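Local coordinates for flagellar basal body rod modification protein (Helicobacter pylori 26695, PDB 4ZZF) that is probably required for flagellar hook formation, perhaps as a scaffolding protein, and is represented here by a truncated form that includes its Ig-like domain, at residues A17-N22 and F71-T76; S28-E33 and K66-F71; E33-S38 and E93-S98; L47-E52 and K85-I90. One frame throughout, in Å; residues are numbered along the deposited sequence.

Contact 1: residues A17-N22 and F71-T76; sequences ANFDGN and FEWDGT
Trp73 and Phe19 meet as an oblique aromatic pair between the ends of strands 67-73 and 16-19. Their ring planes are 42° apart, and the centroids of the Phe19 ring and the Trp73 six-membered ring lie 5.3 Å apart. With CG anti to the backbone N (chi1 174°), the indole of Trp73 lies over Gly75, whose CA is 3.4 Å above its plane. The indole edge is held by its own segment: Trp73 NE1 donates to Thr76 O at 3.0 Å, nearly in the ring plane. Asp74 turns the chain. Its OD1 accepts from Thr76 N at 2.8 Å, closing an Asx turn, and also bonds Thr76 OG1 from the same face of the carboxylate. Gly75 makes the closest approach. Its CA lies 3.5 Å from Phe19 CZ and forms a CH-pi contact over one ring face. The opposite face of the Phe19 ring carries Gly21 N, so the ring is held between two glycines. At Thr76, OG1 also bonds Lys55 NZ. Val83 touches both Phe19 and Trp73, and Tyr88 meets the indole edge-to-face. This is aromatic core packing at one end of the Ig-like domain, where strands of two sheets run out into Asx turns.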
loop_
_atom_site.group_PDB
_atom_site.type_symbol
_atom_site.label_atom_id
_atom_site.label_comp_id
_atom_site.label_asym_id
_atom_site.label_seq_id
_atom_site.Cartn_x
_atom_site.Cartn_y
_atom_site.Cartn_z
ATOM N N ALA A 17 -0.827 0.022 -31.235
ATOM C CA ALA A 17 -1.873 -0.964 -31.452
ATOM C C ALA A 17 -1.784 -1.511 -32.875
ATOM O O ALA A 17 -1.255 -0.849 -33.773
ATOM C CB ALA A 17 -3.239 -0.359 -31.208
ATOM N N ASN A 18 -2.312 -2.707 -33.094
ATOM C CA ASN A 18 -2.239 -3.306 -34.422
ATOM C C ASN A 18 -3.454 -3.022 -35.291
ATOM O O ASN A 18 -4.588 -3.274 -34.887
ATOM C CB ASN A 18 -2.049 -4.812 -34.320
ATOM C CG ASN A 18 -2.023 -5.475 -35.681
ATOM O OD1 ASN A 18 -3.026 -6.043 -36.128
ATOM N ND2 ASN A 18 -0.885 -5.382 -36.365
ATOM N N PHE A 19 -3.204 -2.495 -36.484
ATOM C CA PHE A 19 -4.253 -2.363 -37.492
ATOM C C PHE A 19 -4.085 -3.455 -38.540
ATOM O O PHE A 19 -3.017 -3.568 -39.142
ATOM C CB PHE A 19 -4.208 -0.985 -38.144
ATOM C CG PHE A 19 -5.210 -0.801 -39.244
ATOM C CD1 PHE A 19 -6.557 -1.006 -39.009
ATOM C CD2 PHE A 19 -4.807 -0.393 -40.503
ATOM C CE1 PHE A 19 -7.485 -0.823 -40.016
ATOM C CE2 PHE A 19 -5.725 -0.209 -41.509
ATOM C CZ PHE A 19 -7.069 -0.424 -41.267
ATOM N N ASP A 20 -5.131 -4.252 -38.757
ATOM C CA ASP A 20 -5.010 -5.418 -39.641
ATOM C C ASP A 20 -5.109 -5.060 -41.124
ATOM O O ASP A 20 -4.711 -5.850 -41.979
ATOM C CB ASP A 20 -6.062 -6.493 -39.295
ATOM C CG ASP A 20 -7.504 -6.019 -39.480
ATOM O OD1 ASP A 20 -7.776 -5.197 -40.385
ATOM O OD2 ASP A 20 -8.378 -6.496 -38.717
ATOM N N GLY A 21 -5.650 -3.881 -41.427
ATOM C CA GLY A 21 -5.798 -3.453 -42.804
ATOM C C GLY A 21 -7.230 -3.169 -43.225
ATOM O O GLY A 21 -7.467 -2.391 -44.158
ATOM N N ASN A 22 -8.196 -3.784 -42.550
ATOM C CA ASN A 22 -9.592 -3.513 -42.880
ATOM C C ASN A 22 -10.472 -3.179 -41.669
ATOM O O ASN A 22 -11.244 -2.215 -41.698
ATOM C CB ASN A 22 -10.195 -4.701 -43.645
ATOM C CG ASN A 22 -11.624 -4.431 -44.113
ATOM O OD1 ASN A 22 -11.882 -3.462 -44.841
ATOM N ND2 ASN A 22 -12.557 -5.287 -43.696
ATOM N N PHE A 71 -11.969 4.827 -27.773
ATOM C CA PHE A 71 -12.047 5.455 -29.076
ATOM C C PHE A 71 -12.047 4.396 -30.161
ATOM O O PHE A 71 -11.743 3.230 -29.899
ATOM C CB PHE A 71 -10.878 6.411 -29.289
ATOM C CG PHE A 71 -10.774 7.504 -28.252
ATOM C CD1 PHE A 71 -11.443 8.704 -28.424
ATOM C CD2 PHE A 71 -9.990 7.330 -27.119
ATOM C CE1 PHE A 71 -11.330 9.714 -27.485
ATOM C CE2 PHE A 71 -9.875 8.330 -26.172
ATOM C CZ PHE A 71 -10.548 9.523 -26.353
ATOM N N GLU A 72 -12.397 4.804 -31.378
ATOM C CA GLU A 72 -12.286 3.923 -32.528
ATOM C C GLU A 72 -11.589 4.670 -33.646
ATOM O O GLU A 72 -11.723 5.886 -33.778
ATOM C CB GLU A 72 -13.660 3.418 -32.982
ATOM C CG GLU A 72 -14.278 2.391 -32.028
ATOM C CD GLU A 72 -15.675 1.921 -32.438
ATOM O OE1 GLU A 72 -16.344 2.609 -33.244
ATOM O OE2 GLU A 72 -16.098 0.849 -31.941
ATOM N N TRP A 73 -10.817 3.931 -34.426
ATOM C CA TRP A 73 -10.170 4.461 -35.608
ATOM C C TRP A 73 -10.496 3.549 -36.788
ATOM O O TRP A 73 -10.316 2.331 -36.682
ATOM C CB TRP A 73 -8.672 4.539 -35.388
ATOM C CG TRP A 73 -7.892 4.928 -36.591
ATOM C CD1 TRP A 73 -8.212 5.882 -37.502
ATOM C CD2 TRP A 73 -6.653 4.353 -37.014
ATOM N NE1 TRP A 73 -7.234 5.953 -38.464
ATOM C CE2 TRP A 73 -6.269 5.031 -38.186
ATOM C CE3 TRP A 73 -5.829 3.349 -36.517
ATOM C CZ2 TRP A 73 -5.099 4.716 -38.870
ATOM C CZ3 TRP A 73 -4.664 3.052 -37.190
ATOM C CH2 TRP A 73 -4.311 3.731 -38.356
ATOM N N ASP A 74 -10.970 4.121 -37.899
ATOM C CA ASP A 74 -11.405 3.312 -39.043
ATOM C C ASP A 74 -10.233 2.836 -39.886
ATOM O O ASP A 74 -10.414 2.096 -40.845
ATOM C CB ASP A 74 -12.402 4.084 -39.926
ATOM C CG ASP A 74 -11.843 5.403 -40.455
ATOM O OD1 ASP A 74 -10.608 5.580 -40.494
ATOM O OD2 ASP A 74 -12.650 6.273 -40.841
ATOM N N GLY A 75 -9.031 3.264 -39.522
ATOM C CA GLY A 75 -7.839 2.847 -40.227
ATOM C C GLY A 75 -7.534 3.683 -41.456
ATOM O O GLY A 75 -6.720 3.279 -42.293
ATOM N N THR A 76 -8.175 4.847 -41.567
ATOM C CA THR A 76 -7.909 5.763 -42.680
ATOM C C THR A 76 -6.960 6.889 -42.280
ATOM O O THR A 76 -6.894 7.292 -41.111
ATOM C CB THR A 76 -9.209 6.388 -43.240
ATOM O OG1 THR A 76 -9.813 7.229 -42.247
ATOM C CG2 THR A 76 -10.199 5.296 -43.665
#

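Contact 2: residues S28-E33 and K66-F71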
loop_
_atom_site.group_PDB
_atom_site.type_symbol
_atom_site.label_atom_id
_atom_site.label_comp_id
_atom_site.label_asym_id
_atom_site.label_seq_id
_atom_site.Cartn_x
_atom_site.Cartn_y
_atom_site.Cartn_z
ATOM N N SER A 28 -7.985 2.554 -26.106
ATOM C CA SER A 28 -8.291 3.324 -24.915
ATOM C C SER A 28 -7.110 4.236 -24.515
ATOM O O SER A 28 -5.934 3.870 -24.666
ATOM C CB SER A 28 -8.675 2.358 -23.790
ATOM O OG SER A 28 -8.338 2.865 -22.518
ATOM N N LEU A 29 -7.441 5.444 -24.062
ATOM C CA LEU A 29 -6.457 6.407 -23.583
ATOM C C LEU A 29 -6.816 6.865 -22.178
ATOM O O LEU A 29 -7.993 7.080 -21.861
ATOM C CB LEU A 29 -6.377 7.623 -24.508
ATOM C CG LEU A 29 -5.749 7.378 -25.870
ATOM C CD1 LEU A 29 -5.777 8.668 -26.695
ATOM C CD2 LEU A 29 -4.345 6.901 -25.686
ATOM N N PHE A 30 -5.808 7.042 -21.334
ATOM C CA PHE A 30 -6.069 7.474 -19.972
ATOM C C PHE A 30 -5.768 8.958 -19.804
ATOM O O PHE A 30 -4.639 9.396 -20.064
ATOM C CB PHE A 30 -5.246 6.645 -18.988
ATOM C CG PHE A 30 -5.454 7.022 -17.550
ATOM C CD1 PHE A 30 -6.479 6.456 -16.817
ATOM C CD2 PHE A 30 -4.614 7.946 -16.927
ATOM C CE1 PHE A 30 -6.662 6.803 -15.482
ATOM C CE2 PHE A 30 -4.795 8.292 -15.606
ATOM C CZ PHE A 30 -5.822 7.715 -14.880
ATOM N N PHE A 31 -6.772 9.723 -19.362
ATOM C CA PHE A 31 -6.582 11.147 -19.102
ATOM C C PHE A 31 -6.520 11.428 -17.598
ATOM O O PHE A 31 -7.494 11.238 -16.870
ATOM C CB PHE A 31 -7.686 11.963 -19.794
ATOM C CG PHE A 31 -7.631 11.861 -21.296
ATOM C CD1 PHE A 31 -8.230 10.787 -21.957
ATOM C CD2 PHE A 31 -6.923 12.796 -22.041
ATOM C CE1 PHE A 31 -8.159 10.665 -23.337
ATOM C CE2 PHE A 31 -6.844 12.688 -23.422
ATOM C CZ PHE A 31 -7.462 11.611 -24.078
ATOM N N ASP A 32 -5.346 11.868 -17.155
ATOM C CA ASP A 32 -5.058 12.126 -15.745
ATOM C C ASP A 32 -5.893 13.257 -15.145
ATOM O O ASP A 32 -6.114 13.297 -13.938
ATOM C CB ASP A 32 -3.571 12.443 -15.595
ATOM C CG ASP A 32 -2.696 11.390 -16.263
ATOM O OD1 ASP A 32 -2.632 11.363 -17.516
ATOM O OD2 ASP A 32 -2.103 10.568 -15.541
ATOM N N GLU A 33 -6.330 14.165 -16.011
ATOM C CA GLU A 33 -7.158 15.315 -15.659
ATOM C C GLU A 33 -8.340 15.349 -16.594
ATOM O O GLU A 33 -8.220 14.880 -17.733
ATOM C CB GLU A 33 -6.397 16.636 -15.815
ATOM C CG GLU A 33 -5.361 16.948 -14.794
ATOM C CD GLU A 33 -4.756 18.313 -15.051
ATOM O OE1 GLU A 33 -5.327 19.066 -15.889
ATOM O OE2 GLU A 33 -3.709 18.631 -14.440
ATOM N N LYS A 66 -12.661 12.418 -18.009
ATOM C CA LYS A 66 -11.348 12.032 -17.485
ATOM C C LYS A 66 -11.258 10.515 -17.286
ATOM O O LYS A 66 -12.260 9.811 -17.401
ATOM C CB LYS A 66 -11.054 12.737 -16.160
ATOM C CG LYS A 66 -11.869 12.225 -14.983
ATOM C CD LYS A 66 -11.518 12.986 -13.689
ATOM C CE LYS A 66 -10.123 12.611 -13.200
ATOM N NZ LYS A 66 -9.624 13.447 -12.068
ATOM N N GLY A 67 -10.064 10.016 -16.973
ATOM C CA GLY A 67 -9.875 8.586 -16.800
ATOM C C GLY A 67 -9.723 7.904 -18.147
ATOM O O GLY A 67 -9.246 8.517 -19.102
ATOM N N TYR A 68 -10.115 6.634 -18.219
ATOM C CA TYR A 68 -10.044 5.870 -19.458
ATOM C C TYR A 68 -11.211 6.215 -20.374
ATOM O O TYR A 68 -12.365 6.146 -19.971
ATOM C CB TYR A 68 -10.041 4.368 -19.174
ATOM C CG TYR A 68 -8.738 3.848 -18.587
ATOM C CD1 TYR A 68 -7.605 3.701 -19.379
ATOM C CD2 TYR A 68 -8.654 3.485 -17.254
ATOM C CE1 TYR A 68 -6.420 3.218 -18.852
ATOM C CE2 TYR A 68 -7.486 3.000 -16.719
ATOM C CZ TYR A 68 -6.372 2.872 -17.513
ATOM O OH TYR A 68 -5.215 2.406 -16.958
ATOM N N ILE A 69 -10.904 6.581 -21.610
ATOM C CA ILE A 69 -11.934 6.835 -22.610
ATOM C C ILE A 69 -11.690 5.916 -23.810
ATOM O O ILE A 69 -10.546 5.751 -24.240
ATOM C CB ILE A 69 -11.942 8.318 -23.047
ATOM C CG1 ILE A 69 -12.105 9.227 -21.829
ATOM C CG2 ILE A 69 -13.074 8.601 -24.042
ATOM C CD1 ILE A 69 -11.948 10.713 -22.143
ATOM N N ASN A 70 -12.748 5.306 -24.343
ATOM C CA ASN A 70 -12.593 4.406 -25.490
ATOM C C ASN A 70 -12.829 5.114 -26.812
ATOM O O ASN A 70 -13.749 5.907 -26.954
ATOM C CB ASN A 70 -13.529 3.210 -25.377
ATOM C CG ASN A 70 -13.360 2.481 -24.074
ATOM O OD1 ASN A 70 -12.281 1.975 -23.769
ATOM N ND2 ASN A 70 -14.416 2.438 -23.283
ATOM N N PHE A 71 -11.969 4.827 -27.773
ATOM C CA PHE A 71 -12.047 5.455 -29.076
ATOM C C PHE A 71 -12.047 4.396 -30.161
ATOM O O PHE A 71 -11.743 3.230 -29.899
ATOM C CB PHE A 71 -10.878 6.411 -29.289
ATOM C CG PHE A 71 -10.774 7.504 -28.252
ATOM C CD1 PHE A 71 -11.443 8.704 -28.424
ATOM C CD2 PHE A 71 -9.990 7.330 -27.119
ATOM C CE1 PHE A 71 -11.330 9.714 -27.485
ATOM C CE2 PHE A 71 -9.875 8.330 -26.172
ATOM C CZ PHE A 71 -10.548 9.523 -26.353
HETATM O O HOH W 1 -10.631 1.556 -21.444
#
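Phe30 and Tyr68 form the tight aromatic part of this antiparallel strand pair. The edge of Phe30 points at the Tyr68 face, with centroids of the two rings 4.8 Å apart and planes at 63°. Phe30 CD1 sits over the centre of that face, 3.6 Å from Tyr68 CE2. The other side of the sheet is packed by Leu29, Phe31, Ile69 and Phe71. There Phe31 CD1 touches Ile69 CD1 at 3.7 Å, and Phe31 CE1 lies at the edge of the Phe71 ring. Four backbone bonds join Leu29 with Ile69 and Phe31 with Gly67. The solvent side is looser, with Asn70, Lys66 and Glu33 exposed. A water joins buried Ser28 OG to Asn70 OD1, at 2.9 Å from each. The Lys66 chain, bent at chi3 (-71°), leaves NZ 4.0 Å from Asp32 O, while the Asp32 carboxylate forms a salt bridge with Arg110. Tyr68 OH bonds Glu112 O. Strands 25-31 and 67-73 set their Leu29 and Phe71 side against Ile44 of strand 43-47, with Tyr94 of strand 86-94 edge-to-face with Phe31.

Contact 3: residues E33-S38 and E93-S98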
loop_
_atom_site.group_PDB
_atom_site.type_symbol
_atom_site.label_atom_id
_atom_site.label_comp_id
_atom_site.label_asym_id
_atom_site.label_seq_id
_atom_site.Cartn_x
_atom_site.Cartn_y
_atom_site.Cartn_z
ATOM N N GLU A 33 -6.330 14.165 -16.011
ATOM C CA GLU A 33 -7.158 15.315 -15.659
ATOM C C GLU A 33 -8.340 15.349 -16.594
ATOM O O GLU A 33 -8.220 14.880 -17.733
ATOM C CB GLU A 33 -6.397 16.636 -15.815
ATOM C CG GLU A 33 -5.361 16.948 -14.794
ATOM C CD GLU A 33 -4.756 18.313 -15.051
ATOM O OE1 GLU A 33 -5.327 19.066 -15.889
ATOM O OE2 GLU A 33 -3.709 18.631 -14.440
ATOM N N LYS A 34 -9.449 15.939 -16.148
ATOM C CA LYS A 34 -10.566 16.217 -17.035
ATOM C C LYS A 34 -10.115 17.011 -18.250
ATOM O O LYS A 34 -9.419 18.009 -18.121
ATOM C CB LYS A 34 -11.660 17.011 -16.313
ATOM C CG LYS A 34 -12.494 16.198 -15.363
ATOM C CD LYS A 34 -13.702 16.983 -14.884
ATOM C CE LYS A 34 -14.576 16.106 -13.992
ATOM N NZ LYS A 34 -15.886 16.745 -13.647
ATOM N N ILE A 35 -10.513 16.580 -19.435
ATOM C CA ILE A 35 -10.198 17.350 -20.636
ATOM C C ILE A 35 -10.913 18.703 -20.603
ATOM O O ILE A 35 -12.117 18.768 -20.360
ATOM C CB ILE A 35 -10.603 16.590 -21.906
ATOM C CG1 ILE A 35 -9.827 15.278 -21.997
ATOM C CG2 ILE A 35 -10.368 17.432 -23.122
ATOM C CD1 ILE A 35 -10.389 14.342 -23.011
ATOM N N ASP A 36 -10.174 19.783 -20.831
ATOM C CA ASP A 36 -10.797 21.086 -20.981
ATOM C C ASP A 36 -10.531 21.577 -22.398
ATOM O O ASP A 36 -9.409 21.921 -22.712
ATOM C CB ASP A 36 -10.254 22.071 -19.951
ATOM C CG ASP A 36 -10.924 23.454 -20.036
ATOM O OD1 ASP A 36 -11.630 23.755 -21.038
ATOM O OD2 ASP A 36 -10.730 24.257 -19.091
ATOM N N ALA A 37 -11.567 21.643 -23.229
ATOM C CA ALA A 37 -11.397 21.954 -24.647
ATOM C C ALA A 37 -11.184 23.450 -24.938
ATOM O O ALA A 37 -11.004 23.841 -26.104
ATOM C CB ALA A 37 -12.594 21.439 -25.446
ATOM N N SER A 38 -11.213 24.291 -23.902
ATOM C CA SER A 38 -10.885 25.707 -24.091
ATOM C C SER A 38 -9.371 25.936 -23.947
ATOM O O SER A 38 -8.865 27.022 -24.218
ATOM C CB SER A 38 -11.647 26.572 -23.090
ATOM O OG SER A 38 -11.120 26.369 -21.802
ATOM N N GLU A 93 -2.701 14.881 -26.917
ATOM C CA GLU A 93 -2.324 16.109 -26.243
ATOM C C GLU A 93 -3.595 16.796 -25.819
ATOM O O GLU A 93 -4.559 16.807 -26.578
ATOM C CB GLU A 93 -1.506 17.008 -27.162
ATOM C CG GLU A 93 -0.097 16.508 -27.390
ATOM C CD GLU A 93 0.792 17.589 -27.945
ATOM O OE1 GLU A 93 0.361 18.246 -28.923
ATOM O OE2 GLU A 93 1.892 17.812 -27.380
ATOM N N TYR A 94 -3.599 17.380 -24.623
ATOM C CA TYR A 94 -4.793 18.055 -24.130
ATOM C C TYR A 94 -4.426 19.008 -22.994
ATOM O O TYR A 94 -3.353 18.877 -22.392
ATOM C CB TYR A 94 -5.837 17.032 -23.669
ATOM C CG TYR A 94 -5.420 16.286 -22.420
ATOM C CD1 TYR A 94 -4.367 15.376 -22.445
ATOM C CD2 TYR A 94 -6.064 16.503 -21.210
ATOM C CE1 TYR A 94 -3.972 14.698 -21.300
ATOM C CE2 TYR A 94 -5.679 15.822 -20.060
ATOM C CZ TYR A 94 -4.632 14.930 -20.109
ATOM O OH TYR A 94 -4.236 14.265 -18.966
ATOM N N ASN A 95 -5.301 19.988 -22.757
ATOM C CA ASN A 95 -5.146 20.969 -21.680
ATOM C C ASN A 95 -3.860 21.766 -21.767
ATOM O O ASN A 95 -2.985 21.622 -20.934
ATOM C CB ASN A 95 -5.239 20.274 -20.320
ATOM C CG ASN A 95 -6.626 19.734 -20.049
ATOM O OD1 ASN A 95 -7.479 19.766 -20.932
ATOM N ND2 ASN A 95 -6.863 19.242 -18.839
ATOM N N LEU A 96 -3.760 22.600 -22.791
ATOM C CA LEU A 96 -2.613 23.482 -22.976
ATOM C C LEU A 96 -2.455 24.384 -21.762
ATOM O O LEU A 96 -3.428 24.985 -21.300
ATOM C CB LEU A 96 -2.794 24.321 -24.241
ATOM C CG LEU A 96 -1.868 25.510 -24.458
ATOM C CD1 LEU A 96 -0.464 25.015 -24.750
ATOM C CD2 LEU A 96 -2.376 26.385 -25.604
ATOM N N ASP A 97 -1.244 24.457 -21.223
ATOM C CA ASP A 97 -1.011 25.295 -20.056
ATOM C C ASP A 97 -0.562 26.706 -20.459
ATOM O O ASP A 97 0.287 26.868 -21.324
ATOM C CB ASP A 97 0.017 24.652 -19.131
ATOM C CG ASP A 97 0.289 25.493 -17.888
ATOM O OD1 ASP A 97 -0.496 25.414 -16.925
ATOM O OD2 ASP A 97 1.281 26.239 -17.882
ATOM N N SER A 98 -1.143 27.724 -19.829
ATOM C CA SER A 98 -0.851 29.125 -20.163
ATOM C C SER A 98 0.616 29.502 -19.977
ATOM O O SER A 98 1.214 30.181 -20.828
ATOM C CB SER A 98 -1.712 30.064 -19.314
ATOM O OG SER A 98 -1.243 31.395 -19.423
HETATM O O HOH W 2 -7.401 20.849 -24.214
#
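Asn95 uses both ends of its side-chain amide to hold the backbone of 33-38. Its OD1 accepts from Asp36 N at 2.7 Å in a nearly straight bond (172°). Its ND2 donates to Lys34 O at 2.9 Å, with that oxygen in the amide plane. These two bonds fix the rotation of the amide. A second bond from ND2, to Glu33 OE1 at 3.3 Å, is weak, and the carboxylate and amide planes are 42° apart. CG of Asn95 stands anti to its carbonyl carbon (chi1 -67°), and the amide reaches the loop backbone from there. Asn95 N is satisfied by a water at 2.7 Å, which also lies 2.7 Å from Asp36 O and can donate to it. Asp36 OD1 takes Ser38 N, at 2.9 Å, and Ser38 OG from the same face of its carboxylate. Beside these polar bonds, Ile35 CG1 packs on Tyr94 CD2 at 4.0 Å. Tyr94 OH makes a weak bond with Asp32 N. The result is an asparagine that mimics a backbone peptide to hold a loop, followed by an Asx turn at Asp36, in the Ig-like domain.

Contact 4: residues L47-E52 and K85-I90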
loop_
_atom_site.group_PDB
_atom_site.type_symbol
_atom_site.label_atom_id
_atom_site.label_comp_id
_atom_site.label_asym_id
_atom_site.label_seq_id
_atom_site.Cartn_x
_atom_site.Cartn_y
_atom_site.Cartn_z
ATOM N N LEU A 47 0.415 7.631 -35.306
ATOM C CA LEU A 47 1.657 7.629 -36.068
ATOM C C LEU A 47 1.968 6.212 -36.547
ATOM O O LEU A 47 1.583 5.240 -35.879
ATOM C CB LEU A 47 2.818 8.151 -35.215
ATOM C CG LEU A 47 2.954 9.644 -34.844
ATOM C CD1 LEU A 47 1.681 10.231 -34.320
ATOM C CD2 LEU A 47 4.048 9.821 -33.800
ATOM N N ASN A 48 2.659 6.085 -37.687
ATOM C CA ASN A 48 3.071 4.766 -38.159
ATOM C C ASN A 48 4.411 4.390 -37.541
ATOM O O ASN A 48 4.957 5.154 -36.732
ATOM C CB ASN A 48 3.123 4.701 -39.698
ATOM C CG ASN A 48 4.272 5.508 -40.316
ATOM O OD1 ASN A 48 5.245 5.884 -39.655
ATOM N ND2 ASN A 48 4.163 5.747 -41.619
ATOM N N GLU A 49 4.957 3.239 -37.939
ATOM C CA GLU A 49 6.161 2.718 -37.301
ATOM C C GLU A 49 7.375 3.618 -37.500
ATOM O O GLU A 49 8.365 3.501 -36.779
ATOM C CB GLU A 49 6.465 1.300 -37.797
ATOM C CG GLU A 49 5.862 0.208 -36.890
ATOM C CD GLU A 49 6.200 0.397 -35.394
ATOM O OE1 GLU A 49 7.404 0.525 -35.055
ATOM O OE2 GLU A 49 5.263 0.434 -34.555
ATOM N N ASN A 50 7.292 4.534 -38.453
ATOM C CA ASN A 50 8.390 5.462 -38.670
ATOM C C ASN A 50 8.126 6.827 -38.030
ATOM O O ASN A 50 8.799 7.813 -38.359
ATOM C CB ASN A 50 8.666 5.607 -40.166
ATOM C CG ASN A 50 9.199 4.320 -40.778
ATOM O OD1 ASN A 50 10.399 4.026 -40.706
ATOM N ND2 ASN A 50 8.304 3.534 -41.367
ATOM N N ASN A 51 7.162 6.861 -37.105
ATOM C CA ASN A 51 6.757 8.089 -36.409
ATOM C C ASN A 51 6.294 9.179 -37.368
ATOM O O ASN A 51 6.524 10.362 -37.135
ATOM C CB ASN A 51 7.891 8.618 -35.529
ATOM C CG ASN A 51 8.234 7.668 -34.402
ATOM O OD1 ASN A 51 7.353 7.030 -33.827
ATOM N ND2 ASN A 51 9.522 7.541 -34.102
ATOM N N GLU A 52 5.634 8.763 -38.445
ATOM C CA GLU A 52 5.028 9.688 -39.390
ATOM C C GLU A 52 3.542 9.769 -39.101
ATOM O O GLU A 52 2.869 8.738 -38.982
ATOM C CB GLU A 52 5.279 9.241 -40.835
ATOM C CG GLU A 52 6.756 9.085 -41.169
ATOM C CD GLU A 52 7.000 8.515 -42.565
ATOM O OE1 GLU A 52 6.160 7.716 -43.048
ATOM O OE2 GLU A 52 8.040 8.868 -43.173
ATOM N N LYS A 85 -1.385 -2.173 -43.224
ATOM C CA LYS A 85 -1.544 -2.890 -41.973
ATOM C C LYS A 85 -0.256 -2.767 -41.176
ATOM O O LYS A 85 0.816 -2.555 -41.741
ATOM C CB LYS A 85 -1.898 -4.365 -42.211
ATOM C CG LYS A 85 -0.770 -5.224 -42.780
ATOM C CD LYS A 85 -1.254 -6.648 -43.120
ATOM C CE LYS A 85 -1.028 -7.630 -41.973
ATOM N NZ LYS A 85 -1.375 -9.054 -42.331
ATOM N N GLY A 86 -0.366 -2.885 -39.859
ATOM C CA GLY A 86 0.806 -2.841 -39.010
ATOM C C GLY A 86 0.548 -2.209 -37.665
ATOM O O GLY A 86 -0.608 -2.015 -37.268
ATOM N N ASN A 87 1.636 -1.909 -36.963
ATOM C CA ASN A 87 1.552 -1.261 -35.668
ATOM C C ASN A 87 1.520 0.255 -35.769
ATOM O O ASN A 87 2.403 0.873 -36.363
ATOM C CB ASN A 87 2.721 -1.659 -34.775
ATOM C CG ASN A 87 2.264 -2.201 -33.437
ATOM O OD1 ASN A 87 1.267 -2.922 -33.364
ATOM N ND2 ASN A 87 2.911 -1.748 -32.355
ATOM N N TYR A 88 0.497 0.845 -35.169
ATOM C CA TYR A 88 0.385 2.295 -35.088
ATOM C C TYR A 88 0.483 2.813 -33.654
ATOM O O TYR A 88 -0.230 2.347 -32.759
ATOM C CB TYR A 88 -0.921 2.731 -35.732
ATOM C CG TYR A 88 -0.841 2.607 -37.222
ATOM C CD1 TYR A 88 -1.054 1.380 -37.853
ATOM C CD2 TYR A 88 -0.511 3.702 -38.002
ATOM C CE1 TYR A 88 -0.966 1.262 -39.229
ATOM C CE2 TYR A 88 -0.416 3.599 -39.373
ATOM C CZ TYR A 88 -0.644 2.381 -39.985
ATOM O OH TYR A 88 -0.540 2.298 -41.352
ATOM N N LYS A 89 1.382 3.767 -33.448
ATOM C CA LYS A 89 1.516 4.465 -32.166
ATOM C C LYS A 89 0.414 5.503 -31.991
ATOM O O LYS A 89 0.190 6.344 -32.868
ATOM C CB LYS A 89 2.882 5.152 -32.059
ATOM C CG LYS A 89 4.056 4.224 -32.255
ATOM C CD LYS A 89 5.364 4.995 -32.338
ATOM C CE LYS A 89 6.536 4.069 -32.661
ATOM N NZ LYS A 89 7.860 4.766 -32.584
ATOM N N ILE A 90 -0.265 5.450 -30.853
ATOM C CA ILE A 90 -1.343 6.384 -30.571
ATOM C C ILE A 90 -1.017 7.208 -29.326
ATOM O O ILE A 90 -0.703 6.649 -28.264
ATOM C CB ILE A 90 -2.681 5.654 -30.382
ATOM C CG1 ILE A 90 -3.009 4.837 -31.636
ATOM C CG2 ILE A 90 -3.786 6.654 -30.089
ATOM C CD1 ILE A 90 -4.292 4.051 -31.542
HETATM O O HOH W 3 2.989 1.192 -39.229
#
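The contact belongs to a beta hairpin, where the turn between strands 43-47 and 53-58 lies beside strand 86-94. Leu47 and Lys89 form an antiparallel hydrogen-bonded pair. Leu47 N donates to Lys89 O at 2.8 Å, nearly straight (175°), while the return bond from Lys89 N to Leu47 O is weak. Beyond this pair the chain leaves the sheet, and side chains take over. The Lys89 chain is extended beyond CG. It crosses to the turn, where NZ donates to Asn51 OD1 at 2.6 Å, tilted 20° from the carbonyl plane. Asn51 CG stands anti to its own carbonyl carbon (chi1 -65°), which turns the amide toward Lys89 and lets OD1 meet NZ. On the Tyr88 side, Asn48 CB packs 3.7 Å from Tyr88 CE2. The Tyr88 hydroxyl bonds Pro84 O. Glu49 bends at chi2, and its OE2 comes 3.3 Å from Asn87 CB. A water accepts from Glu49 N and donates to Asn87 O at 2.9 Å, so it continues the link where the turn leaves strand 86-94. Asn48 stiffens the turn: its OD1 accepts from Asn50 N and Glu52 N from opposite faces of the amide, and its ND2 donates to Glu52 OE1. The arrangement is a type I beta turn from Asn48 to Asn51, combined with an Asx turn, in a beta hairpin of the Ig-like domain.

In the fold
All four contacts lie in the Ig-like domain. Contact 1 is buried and largely aromatic, contacts 2 and 3 are partly buried, and contact 4 is at the surface. Contacts 1 and 2 both use strand 67-73, but the first joins two sheets through rings and glycines, while the second is regular strand pairing within one sheet. Contacts 3 and 4 use opposite ends of strand 86-94, with centres about 25 Å apart. Both hold loops with polar side chains and a water. Contact 4 also touches contact 1 through backbone bonds between strands 16-19 and 86-94. Contacts 2 and 3 share Glu33, and Ile69 of the one packs on Ile35 of the other.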